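Local coordinates for protein cephalosporin hydroxylase CMCI (Streptomyces clavuligerus, PDB 2BM8) that probably takes part in cephamycin biosynthesis as a cephalosporin hydroxylase, built on a Rossmann-like methyltransferase fold, at residues B[83-88]-B[108-113]. The protein carries 3 engineered substitutions. Sequence-based numbering, arbitrary orientation.
Sequences RTIVEL and IDCQVI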
loop_
_atom_site.group_PDB
_atom_site.type_symbol
_atom_site.label_atom_id
_atom_site.label_comp_id
_atom_site.label_asym_id
_atom_site.label_seq_id
_atom_site.Cartn_x
_atom_site.Cartn_y
_atom_site.Cartn_z
ATOM N N ARG B 83 0.272 3.130 -42.426
ATOM C CA ARG B 83 -0.636 2.758 -43.508
ATOM C C ARG B 83 -1.383 1.427 -43.256
ATOM O O ARG B 83 -2.409 1.171 -43.880
ATOM C CB ARG B 83 0.133 2.691 -44.839
ATOM C CG ARG B 83 0.505 4.063 -45.431
ATOM C CD ARG B 83 -0.492 4.595 -46.465
ATOM N NE ARG B 83 -0.009 4.386 -47.837
ATOM C CZ ARG B 83 -0.692 3.807 -48.826
ATOM N NH1 ARG B 83 -1.933 3.361 -48.655
ATOM N NH2 ARG B 83 -0.125 3.682 -50.019
ATOM N N THR B 84 -0.881 0.587 -42.348
ATOM C CA THR B 84 -1.495 -0.714 -42.088
ATOM C C THR B 84 -1.406 -1.089 -40.610
ATOM O O THR B 84 -0.333 -1.081 -40.037
ATOM C CB THR B 84 -0.814 -1.836 -42.921
ATOM O OG1 THR B 84 -0.714 -1.466 -44.303
ATOM C CG2 THR B 84 -1.672 -3.105 -42.931
ATOM N N ILE B 85 -2.536 -1.421 -40.001
ATOM C CA ILE B 85 -2.538 -1.998 -38.669
ATOM C C ILE B 85 -3.150 -3.393 -38.708
ATOM O O ILE B 85 -4.270 -3.557 -39.165
ATOM C CB ILE B 85 -3.311 -1.096 -37.717
ATOM C CG1 ILE B 85 -2.548 0.221 -37.532
ATOM C CG2 ILE B 85 -3.521 -1.790 -36.373
ATOM C CD1 ILE B 85 -3.371 1.296 -36.900
ATOM N N VAL B 86 -2.393 -4.380 -38.233
ATOM C CA VAL B 86 -2.804 -5.776 -38.179
ATOM C C VAL B 86 -3.066 -6.237 -36.739
ATOM O O VAL B 86 -2.211 -6.078 -35.874
ATOM C CB VAL B 86 -1.702 -6.680 -38.732
ATOM C CG1 VAL B 86 -2.138 -8.137 -38.692
ATOM C CG2 VAL B 86 -1.316 -6.278 -40.162
ATOM N N GLU B 87 -4.244 -6.816 -36.498
ATOM C CA GLU B 87 -4.580 -7.446 -35.219
ATOM C C GLU B 87 -4.651 -8.943 -35.411
ATOM O O GLU B 87 -5.504 -9.407 -36.137
ATOM C CB GLU B 87 -5.956 -6.984 -34.729
ATOM C CG GLU B 87 -5.918 -5.795 -33.791
ATOM C CD GLU B 87 -5.483 -6.165 -32.388
ATOM O OE1 GLU B 87 -4.926 -7.272 -32.208
ATOM O OE2 GLU B 87 -5.716 -5.349 -31.467
ATOM N N LEU B 88 -3.758 -9.684 -34.769
ATOM C CA LEU B 88 -3.856 -11.145 -34.641
ATOM C C LEU B 88 -4.638 -11.398 -33.352
ATOM O O LEU B 88 -4.173 -11.028 -32.278
ATOM C CB LEU B 88 -2.453 -11.757 -34.525
ATOM C CG LEU B 88 -2.084 -13.132 -35.096
ATOM C CD1 LEU B 88 -0.916 -13.681 -34.314
ATOM C CD2 LEU B 88 -3.236 -14.159 -35.136
ATOM N N ILE B 108 -4.976 9.812 -41.701
ATOM C CA ILE B 108 -4.030 8.787 -42.118
ATOM C C ILE B 108 -4.741 7.756 -42.991
ATOM O O ILE B 108 -5.736 7.174 -42.564
ATOM C CB ILE B 108 -3.465 8.060 -40.879
ATOM C CG1 ILE B 108 -2.842 9.052 -39.885
ATOM C CG2 ILE B 108 -2.437 7.019 -41.292
ATOM C CD1 ILE B 108 -2.790 8.526 -38.467
ATOM N N ASP B 109 -4.227 7.521 -44.195
ATOM C CA ASP B 109 -4.732 6.457 -45.075
ATOM C C ASP B 109 -4.331 5.084 -44.524
ATOM O O ASP B 109 -3.291 4.563 -44.883
ATOM C CB ASP B 109 -4.162 6.637 -46.498
ATOM C CG ASP B 109 -4.671 5.584 -47.484
ATOM O OD1 ASP B 109 -5.489 4.724 -47.070
ATOM O OD2 ASP B 109 -4.303 5.542 -48.693
ATOM N N CYS B 110 -5.159 4.492 -43.670
ATOM C CA CYS B 110 -4.780 3.259 -42.987
ATOM C C CYS B 110 -5.812 2.165 -43.222
ATOM O O CYS B 110 -7.016 2.375 -43.026
ATOM C CB CYS B 110 -4.582 3.505 -41.479
ATOM S SG CYS B 110 -3.895 2.125 -40.516
ATOM N N GLN B 111 -5.309 1.004 -43.644
ATOM C CA GLN B 111 -6.072 -0.236 -43.741
ATOM C C GLN B 111 -5.873 -1.062 -42.474
ATOM O O GLN B 111 -4.744 -1.369 -42.115
ATOM C CB GLN B 111 -5.559 -1.051 -44.932
ATOM C CG GLN B 111 -5.842 -0.418 -46.264
ATOM C CD GLN B 111 -7.318 -0.249 -46.474
ATOM O OE1 GLN B 111 -8.106 -1.027 -45.957
ATOM N NE2 GLN B 111 -7.700 0.776 -47.202
ATOM N N VAL B 112 -6.970 -1.408 -41.802
ATOM C CA VAL B 112 -6.931 -2.201 -40.578
ATOM C C VAL B 112 -7.289 -3.620 -40.951
ATOM O O VAL B 112 -8.227 -3.828 -41.701
ATOM C CB VAL B 112 -7.933 -1.673 -39.527
ATOM C CG1 VAL B 112 -7.856 -2.467 -38.240
ATOM C CG2 VAL B 112 -7.669 -0.207 -39.238
ATOM N N ILE B 113 -6.531 -4.583 -40.443
ATOM C CA ILE B 113 -6.742 -5.997 -40.735
ATOM C C ILE B 113 -6.847 -6.813 -39.434
ATOM O O ILE B 113 -6.003 -6.696 -38.551
ATOM C CB ILE B 113 -5.591 -6.545 -41.640
ATOM C CG1 ILE B 113 -5.715 -5.985 -43.063
ATOM C CG2 ILE B 113 -5.621 -8.079 -41.701
ATOM C CD1 ILE B 113 -4.458 -6.080 -43.877
#
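Strands 84-88 and 111-113 run parallel, 10° apart, with Thr84 beside Gln111, Ile85 beside Val112 and Val86 beside Ile113. Four backbone hydrogen bonds join them. Gln111 N donates to Arg83 O and Ile113 N to Ile85 O, while Gln111 O and Ile113 O accept from Ile85 N and Glu87 N. The last is short and nearly straight, 2.7 Å from Glu87 N to Ile113 O.

On one face, CD1 of Ile85 rests on SG of Cys110 at 3.7 Å. Cys110 turns its sulfur anti to the backbone N (chi1 -172°), which brings it beside the isoleucine. Helix 94-106 covers this face through Phe99 and Thr103. On the other face, CG2 of Thr84 meets CD1 of Ile113 at 4.2 Å, and the threonine hydroxyl bonds to Ala152 O.

At the exposed N-terminal end of both segments, the bent Arg83 chain brings NH1 to 3.2 Å from Asp109 OD2. The carboxylate oxygen lies well out of the guanidinium plane, so this salt bridge is electrostatic without a directed N-H. The Glu87 carboxylate has a salt bridge to Lys65 and a hydrogen bond from Asn160.

Helix 94-106 connects these neighbouring strands in a Rossmann-like beta-alpha-beta crossover. The backbone ladder carries most of their polar bonding; apolar contacts are few, and the exposed charge pair adds undirected attraction.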